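Local atomic coordinates of metallopeptidase family protein (Thermus thermophilus, PDB entry 2EJQ), a protein that is of unknown function but, as a member of a zincin-like metallopeptidase family, probably binds a metal ion and hydrolyses peptides. Residues 21-26 and 99-104; 33-38 and 69-74; 50-55 and 64-69. The protein carries 1 engineered substitution. One frame throughout, in Å; residues are numbered along the deposited sequence.

Contact 1 (21-26 and 99-104); sequences FKRGLQ and HHLESL
A type II beta turn, K22 to L25, in the loop between helix 3-16 and strand 27-31, packs against the last turns of helix 85-105, with R23, G24 and L25 gathered round H100. The turn is closed by L25 N to K22 O, 3.0 Å, and has G24 at its third position with the positive phi that this turn type favours. It presents the carbonyl of R23 to the helix, where H100 NE2 donates to R23 O at 2.7 Å with an N-H...O angle of 167°. The oxygen sits in the plane of the imidazole, whereas NE2 stands 37° out of the carbonyl plane. L25 CB lies over one face of the same ring, 3.7 Å from its centroid, in a CH-pi contact. H100 reaches this place because its CG is anti to the backbone N (chi1 170°). Two leucines further along the helix pack on the turn: L104 CD1 comes to 3.2 Å from R23 O, a tight approach, and L101 CD2 meets R23 NH1 at 3.7 Å, the two side chains crossing at about a right angle. F21 adds a looser apolar touch, CD1 to L101 CD1 at 4.2 Å. Because H100 ND1 is hydrogen-bonded to Y49 OH, both ring nitrogens of this buried histidine are engaged, which fixes the ring's rotation and ties the turn to helix and sheet.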
loop_
_atom_site.group_PDB
_atom_site.type_symbol
_atom_site.label_atom_id
_atom_site.label_comp_id
_atom_site.label_asym_id
_atom_site.label_seq_id
_atom_site.Cartn_x
_atom_site.Cartn_y
_atom_site.Cartn_z
ATOM N N PHE A 21 7.060 13.343 -2.185
ATOM C CA PHE A 21 7.313 11.898 -2.221
ATOM C C PHE A 21 6.186 11.201 -2.971
ATOM O O PHE A 21 6.348 10.085 -3.442
ATOM C CB PHE A 21 7.348 11.289 -0.813
ATOM C CG PHE A 21 8.597 11.583 -0.037
ATOM C CD1 PHE A 21 9.848 11.456 -0.630
ATOM C CD2 PHE A 21 8.526 11.925 1.310
ATOM C CE1 PHE A 21 11.012 11.661 0.104
ATOM C CE2 PHE A 21 9.682 12.132 2.054
ATOM C CZ PHE A 21 10.928 12.000 1.453
ATOM N N LYS A 22 5.039 11.859 -3.075
ATOM C CA LYS A 22 3.877 11.264 -3.729
ATOM C C LYS A 22 3.769 11.547 -5.225
ATOM O O LYS A 22 2.750 11.207 -5.853
ATOM C CB LYS A 22 2.612 11.747 -3.026
ATOM C CG LYS A 22 2.726 11.705 -1.513
ATOM C CD LYS A 22 1.426 12.110 -0.873
ATOM C CE LYS A 22 1.508 12.025 0.625
ATOM N NZ LYS A 22 0.282 12.614 1.210
ATOM N N ARG A 23 4.818 12.149 -5.800
ATOM C CA ARG A 23 4.791 12.484 -7.235
ATOM C C ARG A 23 4.680 11.204 -8.057
ATOM O O ARG A 23 5.428 10.241 -7.864
ATOM C CB ARG A 23 6.053 13.262 -7.680
ATOM C CG ARG A 23 7.338 12.433 -7.405
ATOM C CD ARG A 23 8.537 12.973 -8.255
ATOM N NE ARG A 23 9.800 13.329 -7.585
ATOM C CZ ARG A 23 10.491 12.423 -6.958
ATOM N NH1 ARG A 23 10.012 11.230 -6.979
ATOM N NH2 ARG A 23 11.641 12.664 -6.358
ATOM N N GLY A 24 3.717 11.190 -8.965
ATOM C CA GLY A 24 3.552 10.029 -9.816
ATOM C C GLY A 24 2.644 8.981 -9.219
ATOM O O GLY A 24 2.294 8.005 -9.885
ATOM N N LEU A 25 2.273 9.189 -7.957
ATOM C CA LEU A 25 1.395 8.261 -7.244
ATOM C C LEU A 25 -0.009 8.858 -7.090
ATOM O O LEU A 25 -0.182 9.979 -6.591
ATOM C CB LEU A 25 1.975 7.942 -5.859
ATOM C CG LEU A 25 1.156 7.054 -4.912
ATOM C CD1 LEU A 25 1.194 5.614 -5.389
ATOM C CD2 LEU A 25 1.714 7.148 -3.500
ATOM N N GLN A 26 -1.005 8.108 -7.549
ATOM C CA GLN A 26 -2.395 8.534 -7.462
ATOM C C GLN A 26 -2.894 8.521 -6.014
ATOM O O GLN A 26 -3.610 9.422 -5.589
ATOM C CB GLN A 26 -3.274 7.621 -8.331
ATOM C CG GLN A 26 -3.032 7.789 -9.825
ATOM C CD GLN A 26 -3.031 9.254 -10.244
ATOM O OE1 GLN A 26 -3.984 9.989 -9.979
ATOM N NE2 GLN A 26 -1.958 9.681 -10.896
ATOM N N HIS A 99 8.796 1.601 -2.595
ATOM C CA HIS A 99 8.728 0.861 -3.847
ATOM C C HIS A 99 8.312 1.757 -5.006
ATOM O O HIS A 99 8.735 1.550 -6.137
ATOM C CB HIS A 99 7.739 -0.294 -3.711
ATOM C CG HIS A 99 8.203 -1.362 -2.773
ATOM N ND1 HIS A 99 7.342 -2.241 -2.152
ATOM C CD2 HIS A 99 9.448 -1.700 -2.358
ATOM C CE1 HIS A 99 8.035 -3.075 -1.396
ATOM N NE2 HIS A 99 9.316 -2.765 -1.504
ATOM N N HIS A 100 7.473 2.746 -4.713
ATOM C CA HIS A 100 6.999 3.684 -5.720
ATOM C C HIS A 100 8.174 4.500 -6.234
ATOM O O HIS A 100 8.344 4.659 -7.442
ATOM C CB HIS A 100 5.948 4.635 -5.129
ATOM C CG HIS A 100 5.589 5.782 -6.028
ATOM N ND1 HIS A 100 4.941 5.614 -7.233
ATOM C CD2 HIS A 100 5.796 7.114 -5.897
ATOM C CE1 HIS A 100 4.767 6.791 -7.805
ATOM N NE2 HIS A 100 5.277 7.718 -7.017
ATOM N N LEU A 101 8.979 5.014 -5.306
ATOM C CA LEU A 101 10.126 5.820 -5.680
ATOM C C LEU A 101 11.107 4.994 -6.497
ATOM O O LEU A 101 11.646 5.474 -7.484
ATOM C CB LEU A 101 10.819 6.401 -4.436
ATOM C CG LEU A 101 10.015 7.401 -3.589
ATOM C CD1 LEU A 101 10.815 7.810 -2.368
ATOM C CD2 LEU A 101 9.691 8.613 -4.410
ATOM N N GLU A 102 11.328 3.747 -6.098
ATOM C CA GLU A 102 12.256 2.889 -6.822
ATOM C C GLU A 102 11.722 2.521 -8.199
ATOM O O GLU A 102 12.492 2.337 -9.132
ATOM C CB GLU A 102 12.547 1.627 -6.016
ATOM C CG GLU A 102 13.152 1.911 -4.663
ATOM C CD GLU A 102 13.417 0.649 -3.866
ATOM O OE1 GLU A 102 12.630 -0.312 -3.994
ATOM O OE2 GLU A 102 14.403 0.623 -3.101
ATOM N N SER A 103 10.404 2.427 -8.321
ATOM C CA SER A 103 9.776 2.102 -9.597
ATOM C C SER A 103 9.870 3.283 -10.575
ATOM O O SER A 103 9.997 3.086 -11.779
ATOM C CB SER A 103 8.308 1.729 -9.381
ATOM O OG SER A 103 7.678 1.400 -10.610
ATOM N N LEU A 104 9.799 4.509 -10.059
ATOM C CA LEU A 104 9.893 5.691 -10.909
ATOM C C LEU A 104 11.316 5.884 -11.397
ATOM O O LEU A 104 11.544 6.161 -12.571
ATOM C CB LEU A 104 9.457 6.947 -10.156
ATOM C CG LEU A 104 7.964 7.174 -9.956
ATOM C CD1 LEU A 104 7.756 8.546 -9.341
ATOM C CD2 LEU A 104 7.242 7.095 -11.289
#

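Contact 2 (33-38 and 69-74); sequences EAKPEP and ALYYGS
Two hydrogen bonds join the backbone of E33 and K35 to the first turn of helix 72-78. G73 N reaches E33 O at 3.2 Å, a weak bond bent to 137° at the hydrogen. The stronger one runs from K35 N to S74 OG, 2.8 Å and 162°. S74 OG is also hydrogen-bonded to R45 O, so this hydroxyl links the loop after strand 27-31 to the segment leading into strand 47-50.

The CH-pi contact is made by K35 and Y71. K35 CB stands over the centre of the Y71 ring, 4.0 Å from the centroid and 12° off its normal. With CG anti to the backbone N and the rest of the chain extended, the lysine continues across the same face, and CD comes to 3.7 Å from Y71 CZ. Beyond the ring, K35 NZ and Y71 OH both turn to E48 OE2, the first by a salt bridge and the second by a hydrogen bond. An alanine in place of Y71 would probably leave the K35 chain without the surface it lies on and E48 without its hydrogen bond from the tyrosine hydroxyl.

Close packing completes the contact. A34 CB is 3.3 Å from G73 C, and a side chain at G73 would run into A34 N and the E33 carbonyl carbon.

Y71 is the last strand residue and the N-cap of the helix, so the contact clasps the strand-to-helix junction of the zincin-like fold; L76, a few residues on, belongs to a magnesium site of this protein, though no ion is bound to this chain in the model.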
loop_
_atom_site.group_PDB
_atom_site.type_symbol
_atom_site.label_atom_id
_atom_site.label_comp_id
_atom_site.label_asym_id
_atom_site.label_seq_id
_atom_site.Cartn_x
_atom_site.Cartn_y
_atom_site.Cartn_z
ATOM N N GLU A 33 -10.691 -6.743 2.793
ATOM C CA GLU A 33 -10.227 -8.120 2.753
ATOM C C GLU A 33 -8.788 -8.329 3.201
ATOM O O GLU A 33 -7.988 -7.386 3.264
ATOM C CB GLU A 33 -10.402 -8.708 1.347
ATOM C CG GLU A 33 -11.818 -8.655 0.788
ATOM C CD GLU A 33 -12.197 -7.269 0.276
ATOM O OE1 GLU A 33 -11.292 -6.527 -0.168
ATOM O OE2 GLU A 33 -13.400 -6.931 0.301
ATOM N N ALA A 34 -8.477 -9.586 3.516
ATOM C CA ALA A 34 -7.141 -9.989 3.936
ATOM C C ALA A 34 -6.455 -10.564 2.708
ATOM O O ALA A 34 -7.120 -10.945 1.749
ATOM C CB ALA A 34 -7.227 -11.052 5.013
ATOM N N LYS A 35 -5.132 -10.628 2.724
ATOM C CA LYS A 35 -4.435 -11.197 1.595
ATOM C C LYS A 35 -3.267 -12.034 2.061
ATOM O O LYS A 35 -2.247 -11.509 2.521
ATOM C CB LYS A 35 -3.944 -10.109 0.635
ATOM C CG LYS A 35 -3.226 -10.667 -0.589
ATOM C CD LYS A 35 -3.045 -9.618 -1.682
ATOM C CE LYS A 35 -2.373 -10.229 -2.920
ATOM N NZ LYS A 35 -2.243 -9.264 -4.056
ATOM N N PRO A 36 -3.410 -13.364 1.974
ATOM C CA PRO A 36 -2.312 -14.243 2.401
ATOM C C PRO A 36 -1.133 -14.057 1.457
ATOM O O PRO A 36 -1.313 -13.600 0.332
ATOM C CB PRO A 36 -2.877 -15.664 2.285
ATOM C CG PRO A 36 -4.270 -15.524 1.768
ATOM C CD PRO A 36 -4.602 -14.094 1.508
ATOM N N GLU A 37 0.076 -14.367 1.909
ATOM C CA GLU A 37 1.225 -14.267 1.013
ATOM C C GLU A 37 1.168 -15.626 0.329
ATOM O O GLU A 37 1.325 -16.650 0.990
ATOM C CB GLU A 37 2.528 -14.171 1.789
ATOM C CG GLU A 37 3.702 -13.658 0.968
ATOM C CD GLU A 37 3.828 -12.149 1.034
ATOM O OE1 GLU A 37 3.873 -11.614 2.162
ATOM O OE2 GLU A 37 3.887 -11.498 -0.029
ATOM N N PRO A 38 0.920 -15.665 -1.001
ATOM C CA PRO A 38 0.840 -16.949 -1.717
ATOM C C PRO A 38 1.911 -18.025 -1.473
ATOM O O PRO A 38 3.103 -17.726 -1.399
ATOM C CB PRO A 38 0.766 -16.505 -3.173
ATOM C CG PRO A 38 -0.180 -15.338 -3.030
ATOM C CD PRO A 38 0.587 -14.582 -1.944
ATOM N N ALA A 69 -1.758 -0.280 -1.901
ATOM C CA ALA A 69 -2.967 -0.918 -1.396
ATOM C C ALA A 69 -2.712 -1.410 0.022
ATOM O O ALA A 69 -1.624 -1.899 0.323
ATOM C CB ALA A 69 -3.351 -2.086 -2.287
ATOM N N LEU A 70 -3.712 -1.256 0.889
ATOM C CA LEU A 70 -3.622 -1.727 2.264
ATOM C C LEU A 70 -4.750 -2.745 2.455
ATOM O O LEU A 70 -5.863 -2.549 1.962
ATOM C CB LEU A 70 -3.764 -0.568 3.258
ATOM C CG LEU A 70 -2.566 0.384 3.430
ATOM C CD1 LEU A 70 -2.872 1.415 4.505
ATOM C CD2 LEU A 70 -1.336 -0.398 3.818
ATOM N N TYR A 71 -4.457 -3.840 3.152
ATOM C CA TYR A 71 -5.451 -4.879 3.380
ATOM C C TYR A 71 -5.819 -4.918 4.861
ATOM O O TYR A 71 -5.076 -5.458 5.678
ATOM C CB TYR A 71 -4.882 -6.221 2.927
ATOM C CG TYR A 71 -4.485 -6.205 1.468
ATOM C CD1 TYR A 71 -5.452 -6.118 0.470
ATOM C CD2 TYR A 71 -3.139 -6.216 1.085
ATOM C CE1 TYR A 71 -5.100 -6.039 -0.865
ATOM C CE2 TYR A 71 -2.779 -6.137 -0.250
ATOM C CZ TYR A 71 -3.766 -6.045 -1.220
ATOM O OH TYR A 71 -3.423 -5.939 -2.546
ATOM N N TYR A 72 -6.967 -4.338 5.197
ATOM C CA TYR A 72 -7.424 -4.309 6.578
ATOM C C TYR A 72 -7.537 -5.709 7.178
ATOM O O TYR A 72 -7.174 -5.923 8.332
ATOM C CB TYR A 72 -8.766 -3.586 6.671
ATOM C CG TYR A 72 -9.351 -3.561 8.067
ATOM C CD1 TYR A 72 -8.682 -2.921 9.107
ATOM C CD2 TYR A 72 -10.577 -4.174 8.343
ATOM C CE1 TYR A 72 -9.215 -2.886 10.388
ATOM C CE2 TYR A 72 -11.124 -4.147 9.627
ATOM C CZ TYR A 72 -10.437 -3.497 10.646
ATOM O OH TYR A 72 -10.971 -3.419 11.915
ATOM N N GLY A 73 -8.022 -6.663 6.391
ATOM C CA GLY A 73 -8.157 -8.023 6.888
ATOM C C GLY A 73 -6.834 -8.652 7.297
ATOM O O GLY A 73 -6.777 -9.445 8.241
ATOM N N SER A 74 -5.761 -8.321 6.578
ATOM C CA SER A 74 -4.451 -8.863 6.910
ATOM C C SER A 74 -3.986 -8.319 8.252
ATOM O O SER A 74 -3.367 -9.042 9.025
ATOM C CB SER A 74 -3.430 -8.516 5.830
ATOM O OG SER A 74 -3.713 -9.203 4.634
#

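Contact 3 (50-55 and 64-69); sequences LDPGPP and LGRHIA
With CG anti to the carbonyl carbon (chi1 -71°) and extended on to NE, R66 runs alongside D51, whose CG is anti to its own N (chi1 -167°). Their ends form a salt bridge, D51 OD1 to R66 NH1 at 3.6 Å. The carboxylate and guanidinium planes are 59° apart and OD1 lies well outside the guanidinium plane, so the direct link is one of charge, with no N-H aimed at the oxygen. A water supplies the hydrogen-bonded route, donating to D51 OD1 (2.8 Å) and accepting from R66 NH2 (2.9 Å). OD1 also takes G53 N, from above the carboxylate plane, in an Asx turn. P52 crosses the arginine at about a right angle, its CD over one guanidinium face and 3.5 Å from R66 CG.

The adjoining residues L50 and H67 form an antiparallel hydrogen-bonded pair. L50 N donates almost straight to H67 O at 2.6 Å; the return bond, from H67 N to L50 O, is weak at 3.4 Å. L50 CD1 rests 3.7 Å from H67 CB, and H67 NE2 is fixed by L64 O at 2.8 Å.

NH1 of R66 also bonds Y49 OH and S103 OG, its NH2 pairs with E62, and D51 OD2 takes S103 OG. The buried guanidinium is thus gripped by several polar partners, and its charge is probably balanced by two carboxylates.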
loop_
_atom_site.group_PDB
_atom_site.type_symbol
_atom_site.label_atom_id
_atom_site.label_comp_id
_atom_site.label_asym_id
_atom_site.label_seq_id
_atom_site.Cartn_x
_atom_site.Cartn_y
_atom_site.Cartn_z
ATOM N N LEU A 50 0.974 -1.144 -6.321
ATOM C CA LEU A 50 0.340 -1.578 -7.561
ATOM C C LEU A 50 1.066 -0.878 -8.724
ATOM O O LEU A 50 0.892 0.319 -8.972
ATOM C CB LEU A 50 -1.147 -1.223 -7.514
ATOM C CG LEU A 50 -1.897 -1.675 -6.249
ATOM C CD1 LEU A 50 -3.353 -1.266 -6.383
ATOM C CD2 LEU A 50 -1.791 -3.200 -6.041
ATOM N N ASP A 51 1.896 -1.640 -9.423
ATOM C CA ASP A 51 2.699 -1.101 -10.514
ATOM C C ASP A 51 2.143 -1.414 -11.906
ATOM O O ASP A 51 2.006 -2.583 -12.281
ATOM C CB ASP A 51 4.125 -1.648 -10.400
ATOM C CG ASP A 51 5.114 -0.921 -11.295
ATOM O OD1 ASP A 51 4.705 -0.398 -12.355
ATOM O OD2 ASP A 51 6.312 -0.888 -10.938
ATOM N N PRO A 52 1.826 -0.367 -12.693
ATOM C CA PRO A 52 1.292 -0.539 -14.049
ATOM C C PRO A 52 2.164 -1.525 -14.834
ATOM O O PRO A 52 1.662 -2.374 -15.568
ATOM C CB PRO A 52 1.353 0.876 -14.626
ATOM C CG PRO A 52 1.123 1.736 -13.430
ATOM C CD PRO A 52 1.970 1.064 -12.363
ATOM N N GLY A 53 3.477 -1.407 -14.669
ATOM C CA GLY A 53 4.381 -2.308 -15.350
ATOM C C GLY A 53 4.765 -1.892 -16.757
ATOM O O GLY A 53 4.444 -0.786 -17.199
ATOM N N PRO A 54 5.459 -2.772 -17.490
ATOM C CA PRO A 54 5.883 -2.473 -18.860
ATOM C C PRO A 54 4.697 -2.379 -19.825
ATOM O O PRO A 54 3.655 -3.008 -19.613
ATOM C CB PRO A 54 6.863 -3.610 -19.175
ATOM C CG PRO A 54 6.347 -4.764 -18.344
ATOM C CD PRO A 54 5.931 -4.099 -17.047
ATOM N N PRO A 55 4.839 -1.578 -20.894
ATOM C CA PRO A 55 3.765 -1.404 -21.882
ATOM C C PRO A 55 3.484 -2.689 -22.641
ATOM O O PRO A 55 4.323 -3.580 -22.680
ATOM C CB PRO A 55 4.314 -0.324 -22.819
ATOM C CG PRO A 55 5.401 0.345 -22.016
ATOM C CD PRO A 55 6.029 -0.818 -21.302
ATOM N N LEU A 64 -3.703 3.601 -15.686
ATOM C CA LEU A 64 -4.232 2.876 -14.525
ATOM C C LEU A 64 -3.754 3.571 -13.257
ATOM O O LEU A 64 -4.392 3.481 -12.210
ATOM C CB LEU A 64 -3.733 1.427 -14.514
ATOM C CG LEU A 64 -4.312 0.485 -15.567
ATOM C CD1 LEU A 64 -3.701 -0.900 -15.426
ATOM C CD2 LEU A 64 -5.814 0.419 -15.401
ATOM N N GLY A 65 -2.630 4.274 -13.365
ATOM C CA GLY A 65 -2.085 4.978 -12.222
ATOM C C GLY A 65 -1.265 4.068 -11.331
ATOM O O GLY A 65 -1.207 2.856 -11.537
ATOM N N ARG A 66 -0.611 4.666 -10.343
ATOM C CA ARG A 66 0.201 3.919 -9.399
ATOM C C ARG A 66 -0.453 4.057 -8.037
ATOM O O ARG A 66 -0.828 5.159 -7.616
ATOM C CB ARG A 66 1.624 4.464 -9.400
ATOM C CG ARG A 66 2.347 4.120 -10.687
ATOM C CD ARG A 66 3.540 5.015 -10.919
ATOM N NE ARG A 66 4.257 4.636 -12.127
ATOM C CZ ARG A 66 5.119 3.627 -12.208
ATOM N NH1 ARG A 66 5.388 2.882 -11.143
ATOM N NH2 ARG A 66 5.713 3.358 -13.365
ATOM N N HIS A 67 -0.594 2.930 -7.351
ATOM C CA HIS A 67 -1.262 2.911 -6.060
ATOM C C HIS A 67 -0.579 2.068 -5.002
ATOM O O HIS A 67 0.166 1.135 -5.303
ATOM C CB HIS A 67 -2.685 2.350 -6.227
ATOM C CG HIS A 67 -3.419 2.907 -7.406
ATOM N ND1 HIS A 67 -4.078 4.119 -7.358
ATOM C CD2 HIS A 67 -3.542 2.457 -8.672
ATOM C CE1 HIS A 67 -4.574 4.388 -8.551
ATOM N NE2 HIS A 67 -4.264 3.401 -9.371
ATOM N N ILE A 68 -0.870 2.414 -3.753
ATOM C CA ILE A 68 -0.411 1.648 -2.611
ATOM C C ILE A 68 -1.731 1.026 -2.111
ATOM O O ILE A 68 -2.734 1.729 -1.961
ATOM C CB ILE A 68 0.169 2.545 -1.499
ATOM C CG1 ILE A 68 1.470 3.189 -1.995
ATOM C CG2 ILE A 68 0.386 1.707 -0.223
ATOM C CD1 ILE A 68 2.109 4.161 -1.006
ATOM N N ALA A 69 -1.758 -0.280 -1.901
ATOM C CA ALA A 69 -2.967 -0.918 -1.396
ATOM C C ALA A 69 -2.712 -1.410 0.022
ATOM O O ALA A 69 -1.624 -1.899 0.323
ATOM C CB ALA A 69 -3.351 -2.086 -2.287
HETATM O O HOH W 1 6.847 0.768 -13.806
#

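How the contacts relate
Contacts 1 and 3 are neighbours, their centres about 10 Å apart, whereas contact 2 lies about 21 Å from contact 1 and about 18 Å from contact 3, across the centre of the chain from contact 1. Strand 67-71, the middle strand of the three-stranded sheet, runs between contact 3 at its beginning and contact 2 at its end, and A69 belongs to both. Along the chain contact 1 spans contact 2, which in turn spans contact 3. S103 of contact 1 is the polar joint to contact 3. Contacts 3 and 2 hold the beginning and end of the central strand, while contact 1 uses the end of helix 85-105, which carries a probable HExxH motif, with no metal bound to it here.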